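Local coordinates for thioredoxin-like protein (Parabacteroides distasonis, PDB 4FO5) that is of undetermined function but has the thioredoxin-like fold of the AhpC/TSA family and may therefore be related to redox enzymes, at residues L37-A42 and K116-N121; V52-E57 and V131-L136; I66-I71 and L91-H96. All coordinates share one frame; numbering follows the deposited sequence. Where two conformers were deposited one is given.

Contact 1 of 3, residues L37-A42 and K116-N121; sequences LNFWAA and KNFLIN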
loop_
_atom_site.group_PDB
_atom_site.type_symbol
_atom_site.label_atom_id
_atom_site.label_comp_id
_atom_site.label_asym_id
_atom_site.label_seq_id
_atom_site.Cartn_x
_atom_site.Cartn_y
_atom_site.Cartn_z
ATOM N N LEU A 37 1.255 1.989 -1.904
ATOM C CA LEU A 37 1.337 0.634 -1.378
ATOM C C LEU A 37 1.281 0.712 0.130
ATOM O O LEU A 37 2.149 1.335 0.715
ATOM C CB LEU A 37 2.628 -0.054 -1.850
ATOM C CG LEU A 37 2.888 -1.436 -1.290
ATOM C CD1 LEU A 37 1.834 -2.429 -1.794
ATOM C CD2 LEU A 37 4.245 -1.912 -1.717
ATOM N N ASN A 38 0.255 0.131 0.759
ATOM C CA ASN A 38 0.132 0.195 2.197
ATOM C C ASN A 38 -0.062 -1.190 2.831
ATOM O O ASN A 38 -0.841 -1.988 2.339
ATOM C CB ASN A 38 -1.010 1.125 2.581
ATOM C CG ASN A 38 -1.102 1.327 4.051
ATOM O OD1 ASN A 38 -0.187 1.847 4.676
ATOM N ND2 ASN A 38 -2.223 0.932 4.637
ATOM N N PHE A 39 0.687 -1.478 3.896
ATOM C CA PHE A 39 0.591 -2.729 4.645
ATOM C C PHE A 39 -0.041 -2.449 5.963
ATOM O O PHE A 39 0.326 -1.484 6.639
ATOM C CB PHE A 39 1.977 -3.376 4.837
ATOM C CG PHE A 39 2.602 -3.797 3.529
ATOM C CD1 PHE A 39 2.260 -5.005 2.937
ATOM C CD2 PHE A 39 3.464 -2.946 2.845
ATOM C CE1 PHE A 39 2.835 -5.396 1.721
ATOM C CE2 PHE A 39 4.048 -3.339 1.641
ATOM C CZ PHE A 39 3.723 -4.556 1.082
ATOM N N TRP A 40 -0.991 -3.296 6.349
ATOM C CA TRP A 40 -1.707 -3.177 7.607
ATOM C C TRP A 40 -2.249 -4.544 8.021
ATOM O O TRP A 40 -2.177 -5.497 7.253
ATOM C CB TRP A 40 -2.869 -2.150 7.475
ATOM C CG TRP A 40 -3.975 -2.634 6.585
ATOM C CD1 TRP A 40 -3.943 -2.737 5.229
ATOM C CD2 TRP A 40 -5.239 -3.171 7.000
ATOM N NE1 TRP A 40 -5.120 -3.270 4.766
ATOM C CE2 TRP A 40 -5.931 -3.561 5.834
ATOM C CE3 TRP A 40 -5.852 -3.366 8.248
ATOM C CZ2 TRP A 40 -7.211 -4.136 5.873
ATOM C CZ3 TRP A 40 -7.119 -3.944 8.284
ATOM C CH2 TRP A 40 -7.788 -4.307 7.108
ATOM N N ALA A 41 -2.808 -4.625 9.226
ATOM C CA ALA A 41 -3.476 -5.814 9.757
ATOM C C ALA A 41 -4.439 -5.375 10.840
ATOM O O ALA A 41 -4.140 -4.419 11.558
ATOM C CB ALA A 41 -2.467 -6.810 10.310
ATOM N N ALA A 42 -5.597 -6.054 10.953
ATOM C CA ALA A 42 -6.601 -5.761 11.981
ATOM C C ALA A 42 -5.995 -5.864 13.397
ATOM O O ALA A 42 -6.393 -5.098 14.271
ATOM C CB ALA A 42 -7.787 -6.706 11.844
ATOM N N LYS A 116 4.152 -0.390 7.133
ATOM C CA LYS A 116 4.645 0.773 6.433
ATOM C C LYS A 116 3.844 0.989 5.148
ATOM O O LYS A 116 3.108 0.097 4.722
ATOM C CB LYS A 116 6.130 0.440 6.105
ATOM C CG LYS A 116 7.056 1.581 5.704
ATOM C CD LYS A 116 8.522 1.177 5.889
ATOM C CE LYS A 116 9.503 2.189 5.341
ATOM N NZ LYS A 116 10.882 1.633 5.241
ATOM N N ASN A 117 3.977 2.175 4.547
ATOM C CA ASN A 117 3.406 2.505 3.256
ATOM C C ASN A 117 4.518 3.082 2.367
ATOM O O ASN A 117 5.558 3.538 2.862
ATOM C CB ASN A 117 2.184 3.432 3.343
ATOM C CG ASN A 117 2.435 4.901 3.605
ATOM O OD1 ASN A 117 3.345 5.548 3.052
ATOM N ND2 ASN A 117 1.535 5.494 4.359
ATOM N N PHE A 118 4.312 3.014 1.065
ATOM C CA PHE A 118 5.273 3.481 0.079
ATOM C C PHE A 118 4.551 4.138 -1.070
ATOM O O PHE A 118 3.576 3.594 -1.581
ATOM C CB PHE A 118 6.115 2.293 -0.470
ATOM C CG PHE A 118 6.797 1.442 0.573
ATOM C CD1 PHE A 118 6.135 0.367 1.159
ATOM C CD2 PHE A 118 8.077 1.747 1.009
ATOM C CE1 PHE A 118 6.741 -0.385 2.158
ATOM C CE2 PHE A 118 8.701 0.963 1.982
ATOM C CZ PHE A 118 8.036 -0.112 2.534
ATOM N N LEU A 119 5.008 5.317 -1.459
ATOM C CA LEU A 119 4.520 5.990 -2.647
ATOM C C LEU A 119 5.479 5.584 -3.786
ATOM O O LEU A 119 6.675 5.869 -3.726
ATOM C CB LEU A 119 4.436 7.510 -2.449
ATOM C CG LEU A 119 3.844 8.312 -3.620
ATOM C CD1 LEU A 119 2.400 7.870 -3.931
ATOM C CD2 LEU A 119 3.870 9.788 -3.307
ATOM N N ILE A 120 4.959 4.834 -4.753
ATOM C CA ILE A 120 5.693 4.297 -5.885
ATOM C C ILE A 120 5.274 5.046 -7.157
ATOM O O ILE A 120 4.075 5.152 -7.440
ATOM C CB ILE A 120 5.439 2.747 -5.978
ATOM C CG1 ILE A 120 5.795 2.028 -4.622
ATOM C CG2 ILE A 120 6.186 2.141 -7.158
ATOM C CD1 ILE A 120 5.272 0.551 -4.447
ATOM N N ASN A 121 6.270 5.519 -7.957
ATOM C CA ASN A 121 5.982 6.254 -9.191
ATOM C C ASN A 121 5.656 5.268 -10.342
ATOM O O ASN A 121 5.624 4.064 -10.111
ATOM C CB ASN A 121 7.122 7.236 -9.552
ATOM C CG ASN A 121 8.434 6.636 -10.032
ATOM O OD1 ASN A 121 8.575 5.435 -10.275
ATOM N ND2 ASN A 121 9.432 7.471 -10.166
HETATM O O HOH W 1 0.537 3.506 6.677
#
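L37 pairs with F118 across two antiparallel strands, L37 N giving its hydrogen to F118 O and L37 O taking one from F118 N, both at 2.8 Å between the heavy atoms. The leucine side chain leaves on the side shared with I120 and F118. Its CB meets I120 CD1 at 3.8 Å; CG then stands anti to the backbone N (chi1 176°), so the chain runs alongside the phenylalanine, pointing the same way. At the tip, CD2 rests against I120 CD1 and also touches F118 CD1 at 4.1 Å, while CD1 turns to the I71 side. Two residues along the strand, F39 N binds K116 O, and F39 CE2 meets F118 CE1 edge to edge at 4.0 Å. N38 and N117 are the non-hydrogen-bonded pair on the other face. Their amide planes stand 57° apart, and a water joins them, donating to N38 OD1 at 2.7 Å and accepting from N117 ND2; N117 OD1 is taken by V131 N. Helix 45-58 covers this asparagine face through L54, Y109 packs on both phenylalanine rings opposite, and strand 34-40 lies mid-sheet between strands 117-120 and 66-72.

Contact 2 of 3, residues V52-E57 and V131-L136; sequences VQLANE and VTPEKL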
loop_
_atom_site.group_PDB
_atom_site.type_symbol
_atom_site.label_atom_id
_atom_site.label_comp_id
_atom_site.label_asym_id
_atom_site.label_seq_id
_atom_site.Cartn_x
_atom_site.Cartn_y
_atom_site.Cartn_z
ATOM N N VAL A 52 -7.558 3.540 6.858
ATOM C CA VAL A 52 -8.816 4.257 6.652
ATOM C C VAL A 52 -8.519 5.676 6.206
ATOM O O VAL A 52 -9.147 6.163 5.270
ATOM C CB VAL A 52 -9.695 4.229 7.942
ATOM C CG1 VAL A 52 -10.889 5.176 7.842
ATOM C CG2 VAL A 52 -10.158 2.811 8.254
ATOM N N GLN A 53 -7.568 6.348 6.871
ATOM C CA GLN A 53 -7.252 7.734 6.554
ATOM C C GLN A 53 -6.633 7.847 5.181
ATOM O O GLN A 53 -7.050 8.714 4.414
ATOM C CB GLN A 53 -6.377 8.375 7.631
ATOM C CG GLN A 53 -7.089 8.495 8.998
ATOM C CD GLN A 53 -8.448 9.177 8.975
ATOM O OE1 GLN A 53 -8.611 10.279 8.431
ATOM N NE2 GLN A 53 -9.454 8.555 9.614
ATOM N N LEU A 54 -5.714 6.942 4.831
ATOM C CA LEU A 54 -5.107 6.945 3.489
ATOM C C LEU A 54 -6.144 6.640 2.387
ATOM O O LEU A 54 -6.199 7.382 1.408
ATOM C CB LEU A 54 -3.934 5.952 3.392
ATOM C CG LEU A 54 -2.680 6.313 4.215
ATOM C CD1 LEU A 54 -1.775 5.099 4.366
ATOM C CD2 LEU A 54 -1.925 7.508 3.619
ATOM N N ALA A 55 -6.963 5.574 2.542
ATOM C CA ALA A 55 -7.986 5.217 1.536
ATOM C C ALA A 55 -8.946 6.391 1.292
ATOM O O ALA A 55 -9.248 6.679 0.135
ATOM C CB ALA A 55 -8.754 3.973 1.957
ATOM N N ASN A 56 -9.374 7.109 2.359
ATOM C CA ASN A 56 -10.278 8.240 2.153
ATOM C C ASN A 56 -9.536 9.425 1.487
ATOM O O ASN A 56 -10.157 10.149 0.713
ATOM C CB ASN A 56 -10.992 8.628 3.446
ATOM C CG ASN A 56 -12.081 7.624 3.773
ATOM O OD1 ASN A 56 -13.192 7.666 3.232
ATOM N ND2 ASN A 56 -11.752 6.621 4.554
ATOM N N GLU A 57 -8.226 9.587 1.710
ATOM C CA GLU A 57 -7.477 10.643 1.044
ATOM C C GLU A 57 -7.354 10.378 -0.466
ATOM O O GLU A 57 -7.431 11.316 -1.244
ATOM C CB GLU A 57 -6.084 10.776 1.663
ATOM C CG GLU A 57 -5.455 12.139 1.448
ATOM C CD GLU A 57 -6.094 13.304 2.189
ATOM O OE1 GLU A 57 -6.844 13.085 3.170
ATOM O OE2 GLU A 57 -5.881 14.451 1.740
ATOM N N VAL A 131 4.028 7.882 4.198
ATOM C CA VAL A 131 3.424 9.165 3.895
ATOM C C VAL A 131 2.110 9.290 4.706
ATOM O O VAL A 131 1.412 8.287 4.924
ATOM C CB VAL A 131 3.245 9.340 2.357
ATOM C CG1 VAL A 131 1.975 8.683 1.828
ATOM C CG2 VAL A 131 3.306 10.798 1.956
ATOM N N THR A 132 1.818 10.501 5.167
ATOM C CA THR A 132 0.613 10.825 5.909
ATOM C C THR A 132 -0.432 11.203 4.874
ATOM O O THR A 132 -0.031 11.568 3.758
ATOM C CB THR A 132 0.869 11.994 6.882
ATOM O OG1 THR A 132 1.254 13.159 6.144
ATOM C CG2 THR A 132 1.844 11.657 7.983
ATOM N N PRO A 133 -1.748 11.231 5.194
ATOM C CA PRO A 133 -2.725 11.684 4.188
ATOM C C PRO A 133 -2.386 13.092 3.690
ATOM O O PRO A 133 -2.433 13.347 2.491
ATOM C CB PRO A 133 -4.051 11.652 4.951
ATOM C CG PRO A 133 -3.842 10.630 6.004
ATOM C CD PRO A 133 -2.426 10.825 6.444
ATOM N N GLU A 134 -1.997 13.984 4.618
ATOM C CA GLU A 134 -1.658 15.385 4.375
ATOM C C GLU A 134 -0.472 15.493 3.412
ATOM O O GLU A 134 -0.609 16.145 2.374
ATOM C CB GLU A 134 -1.365 16.112 5.706
ATOM C CG GLU A 134 -2.542 16.165 6.678
ATOM C CD GLU A 134 -2.963 14.884 7.385
ATOM O OE1 GLU A 134 -2.094 14.014 7.632
ATOM O OE2 GLU A 134 -4.165 14.767 7.724
ATOM N N LYS A 135 0.647 14.792 3.702
ATOM C CA LYS A 135 1.824 14.789 2.815
ATOM C C LYS A 135 1.510 14.117 1.471
ATOM O O LYS A 135 2.010 14.591 0.448
ATOM C CB LYS A 135 3.055 14.135 3.472
ATOM C CG LYS A 135 4.408 14.468 2.782
ATOM C CD LYS A 135 4.901 15.859 3.176
ATOM C CE LYS A 135 6.131 16.338 2.457
ATOM N NZ LYS A 135 6.006 17.773 2.080
ATOM N N LEU A 136 0.659 13.058 1.448
ATOM C CA LEU A 136 0.302 12.402 0.182
ATOM C C LEU A 136 -0.361 13.418 -0.777
ATOM O O LEU A 136 0.055 13.527 -1.930
ATOM C CB LEU A 136 -0.601 11.160 0.405
ATOM C CG LEU A 136 -1.196 10.461 -0.830
ATOM C CD1 LEU A 136 -0.114 9.797 -1.712
ATOM C CD2 LEU A 136 -2.232 9.439 -0.427
#
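Q53 brings its CB against the P133 ring, meeting CG at 3.8 Å, so the aliphatic root of this glutamine makes the touch. L54 follows and points deeper. With CG anti to the carbonyl carbon (chi1 -68°), its CD2 methyl reaches the turn that leads into helix 133-140, lying 3.7 Å from V131 O and 4.0 Å from P133 N. The same methyl comes more loosely, at 4.5 Å, to L136 CD2. A turn of helix beyond Q53, E57 packs on P133 next. Its chain bends at chi2 (69°) and crosses the proline at about a right angle: CG lies 3.4 Å from P133 O, and OE1 lies over P133 CB at 3.6 Å. On the opposing side T132 is the N-cap, its OG1 accepting from K135 N at 3.0 Å, which fixes the start of the helix whose first residue is P133. No hydrogen bond spans the two segments; P133 is held by van der Waals packing against Q53 CB and the bent E57 chain, carbon and oxygen atoms alike, while OE2 of E57 turns to T137, by a hydrogen bond, and to K60, by a salt bridge, beyond the contact.

Contact 3 of 3, residues I66-I71 and L91-H96; sequences IAMCSI and LSTQFH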
loop_
_atom_site.group_PDB
_atom_site.type_symbol
_atom_site.label_atom_id
_atom_site.label_comp_id
_atom_site.label_asym_id
_atom_site.label_seq_id
_atom_site.Cartn_x
_atom_site.Cartn_y
_atom_site.Cartn_z
ATOM N N ILE A 66 -3.603 8.354 -9.050
ATOM C CA ILE A 66 -3.086 7.475 -7.997
ATOM C C ILE A 66 -3.928 6.227 -7.822
ATOM O O ILE A 66 -5.145 6.275 -7.879
ATOM C CB ILE A 66 -2.956 8.252 -6.628
ATOM C CG1 ILE A 66 -2.363 7.379 -5.483
ATOM C CG2 ILE A 66 -4.287 8.895 -6.184
ATOM C CD1 ILE A 66 -0.938 7.549 -5.199
ATOM N N ALA A 67 -3.268 5.111 -7.582
ATOM C CA ALA A 67 -3.969 3.885 -7.248
ATOM C C ALA A 67 -3.564 3.474 -5.837
ATOM O O ALA A 67 -2.398 3.557 -5.468
ATOM C CB ALA A 67 -3.645 2.780 -8.246
HETATM N N MSE A 68 -4.521 3.061 -5.052
HETATM C CA MSE A 68 -4.213 2.583 -3.726
HETATM C C MSE A 68 -4.165 1.069 -3.761
HETATM O O MSE A 68 -5.089 0.434 -4.249
HETATM C CB MSE A 68 -5.257 3.069 -2.734
HETATM C CG MSE A 68 -5.246 2.281 -1.456
HETATM SE SE MSE A 68 -5.191 3.475 -0.003
HETATM C CE MSE A 68 -3.628 2.894 0.856
ATOM N N CYS A 69 -3.133 0.510 -3.181
ATOM C CA CYS A 69 -2.949 -0.916 -3.037
ATOM C C CYS A 69 -2.703 -1.208 -1.558
ATOM O O CYS A 69 -1.581 -1.074 -1.089
ATOM C CB CYS A 69 -1.800 -1.395 -3.908
ATOM S SG CYS A 69 -1.576 -3.182 -3.862
ATOM N N SER A 70 -3.768 -1.535 -0.816
ATOM C CA SER A 70 -3.707 -1.820 0.625
ATOM C C SER A 70 -3.677 -3.301 0.830
ATOM O O SER A 70 -4.601 -3.980 0.405
ATOM C CB SER A 70 -4.922 -1.247 1.351
ATOM O OG SER A 70 -4.911 0.159 1.458
ATOM N N ILE A 71 -2.635 -3.829 1.455
ATOM C CA ILE A 71 -2.552 -5.277 1.642
ATOM C C ILE A 71 -2.644 -5.635 3.115
ATOM O O ILE A 71 -1.785 -5.226 3.886
ATOM C CB ILE A 71 -1.254 -5.839 1.019
ATOM C CG1 ILE A 71 -1.105 -5.398 -0.454
ATOM C CG2 ILE A 71 -1.222 -7.375 1.175
ATOM C CD1 ILE A 71 0.267 -5.732 -1.131
ATOM N N LEU A 91 -13.537 -1.527 -1.814
ATOM C CA LEU A 91 -13.078 -2.907 -1.978
ATOM C C LEU A 91 -12.100 -3.075 -3.135
ATOM O O LEU A 91 -11.339 -4.042 -3.112
ATOM C CB LEU A 91 -14.246 -3.896 -2.134
ATOM C CG LEU A 91 -15.259 -3.982 -0.976
ATOM C CD1 LEU A 91 -16.332 -4.966 -1.264
ATOM C CD2 LEU A 91 -14.624 -4.424 0.279
ATOM N N SER A 92 -12.101 -2.162 -4.137
ATOM C CA SER A 92 -11.192 -2.295 -5.272
ATOM C C SER A 92 -9.718 -2.053 -4.850
ATOM O O SER A 92 -8.818 -2.523 -5.527
ATOM C CB SER A 92 -11.604 -1.360 -6.407
ATOM O OG SER A 92 -11.481 0.007 -6.053
ATOM N N THR A 93 -9.491 -1.370 -3.724
ATOM C CA THR A 93 -8.147 -1.035 -3.215
ATOM C C THR A 93 -7.665 -1.898 -2.017
ATOM O O THR A 93 -6.551 -1.686 -1.500
ATOM C CB THR A 93 -8.152 0.447 -2.825
ATOM O OG1 THR A 93 -8.973 0.657 -1.671
ATOM C CG2 THR A 93 -8.589 1.355 -3.977
ATOM N N GLN A 94 -8.480 -2.877 -1.592
ATOM C CA GLN A 94 -8.149 -3.693 -0.430
ATOM C C GLN A 94 -7.857 -5.119 -0.856
ATOM O O GLN A 94 -8.680 -5.769 -1.496
ATOM C CB GLN A 94 -9.278 -3.627 0.605
ATOM C CG GLN A 94 -9.628 -2.186 1.058
ATOM C CD GLN A 94 -8.489 -1.489 1.753
ATOM O OE1 GLN A 94 -7.895 -2.018 2.685
ATOM N NE2 GLN A 94 -8.187 -0.260 1.342
ATOM N N PHE A 95 -6.639 -5.579 -0.535
ATOM C CA PHE A 95 -6.135 -6.901 -0.916
ATOM C C PHE A 95 -5.692 -7.640 0.310
ATOM O O PHE A 95 -5.376 -7.032 1.331
ATOM C CB PHE A 95 -4.979 -6.775 -1.922
ATOM C CG PHE A 95 -5.363 -5.994 -3.150
ATOM C CD1 PHE A 95 -5.294 -4.604 -3.161
ATOM C CD2 PHE A 95 -5.784 -6.649 -4.310
ATOM C CE1 PHE A 95 -5.674 -3.875 -4.299
ATOM C CE2 PHE A 95 -6.136 -5.923 -5.451
ATOM C CZ PHE A 95 -6.100 -4.541 -5.429
ATOM N N HIS A 96 -5.690 -8.947 0.209
ATOM C CA HIS A 96 -5.390 -9.825 1.315
ATOM C C HIS A 96 -4.319 -10.841 0.978
ATOM O O HIS A 96 -4.476 -11.618 0.043
ATOM C CB HIS A 96 -6.678 -10.554 1.731
ATOM C CG HIS A 96 -6.479 -11.503 2.864
ATOM N ND1 HIS A 96 -6.800 -12.840 2.745
ATOM C CD2 HIS A 96 -5.946 -11.285 4.090
ATOM C CE1 HIS A 96 -6.480 -13.387 3.904
ATOM N NE2 HIS A 96 -5.952 -12.493 4.737
HETATM O O HOH W 2 -6.068 -0.636 -6.566
#
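C69 SG sits obliquely beside the F95 ring, 4.7 Å from its centroid and 37° off the normal, a cysteine sulfur-aromatic contact. The sulfur gets there because it stands anti to its backbone N (chi1 -176°). S70 O meets the same ring at its edge, in plane, while accepting from F95 N at 2.8 Å almost exactly in line with its C=O bond. The register is that of parallel strands, with S70 N bound in turn to T93 O. On the other face, selenomethionine M68 crosses T93 at about a right angle, CG against CB at 3.7 Å, before its selenium turns off to helix 45-58. A water that donates to M68 O lies in the plane of the F95 ring, at its edge. Q94 is folded back by its bend at chi2 (-63°), so its amide lies against S70, with OE1 3.3 Å from S70 CB. NE2 donates to T93 OG1 at 3.2 Å, tilted from the amide plane, and T93 OG1 also bonds D90 O. N51 of helix 45-58 ties this cluster together, chiefly through its ND2, bonded to Q94 OE1; in the S70 conformer given, its OD1 is bonded to S70 OG. With an alanine at Q94, N51 ND2 would probably lose its acceptor and the flank of S70 its cover. The two strands belong to a beta-alpha-beta crossover through helix 77-87, whose F80 and V84 touch Q94; strand 94-96 forms one edge of the sheet, and strand 66-72 is hydrogen-bonded on its other side to strand 34-40.

Contacts 1 and 3 are both buried sheet pairings, one antiparallel and one parallel. Strands 34-40 and 66-72, one from each contact, lie side by side: N38 of contact 1 bonds C69 and I71 of contact 3 through the backbone, so the two make one continuous sheet. Contact 2 is different in kind, a partly buried packing of two helices on that sheet, without hydrogen bonds across it and with exposed residues such as Q53 at its outer side. It meets the sheet through L54, which lies on N38 and N117, and A55, which lies on M68. Contacts 1 and 3 each have an apolar face and a polar one, a water-bridged asparagine pair in contact 1 and S70, T93 and Q94 near N51 in contact 3.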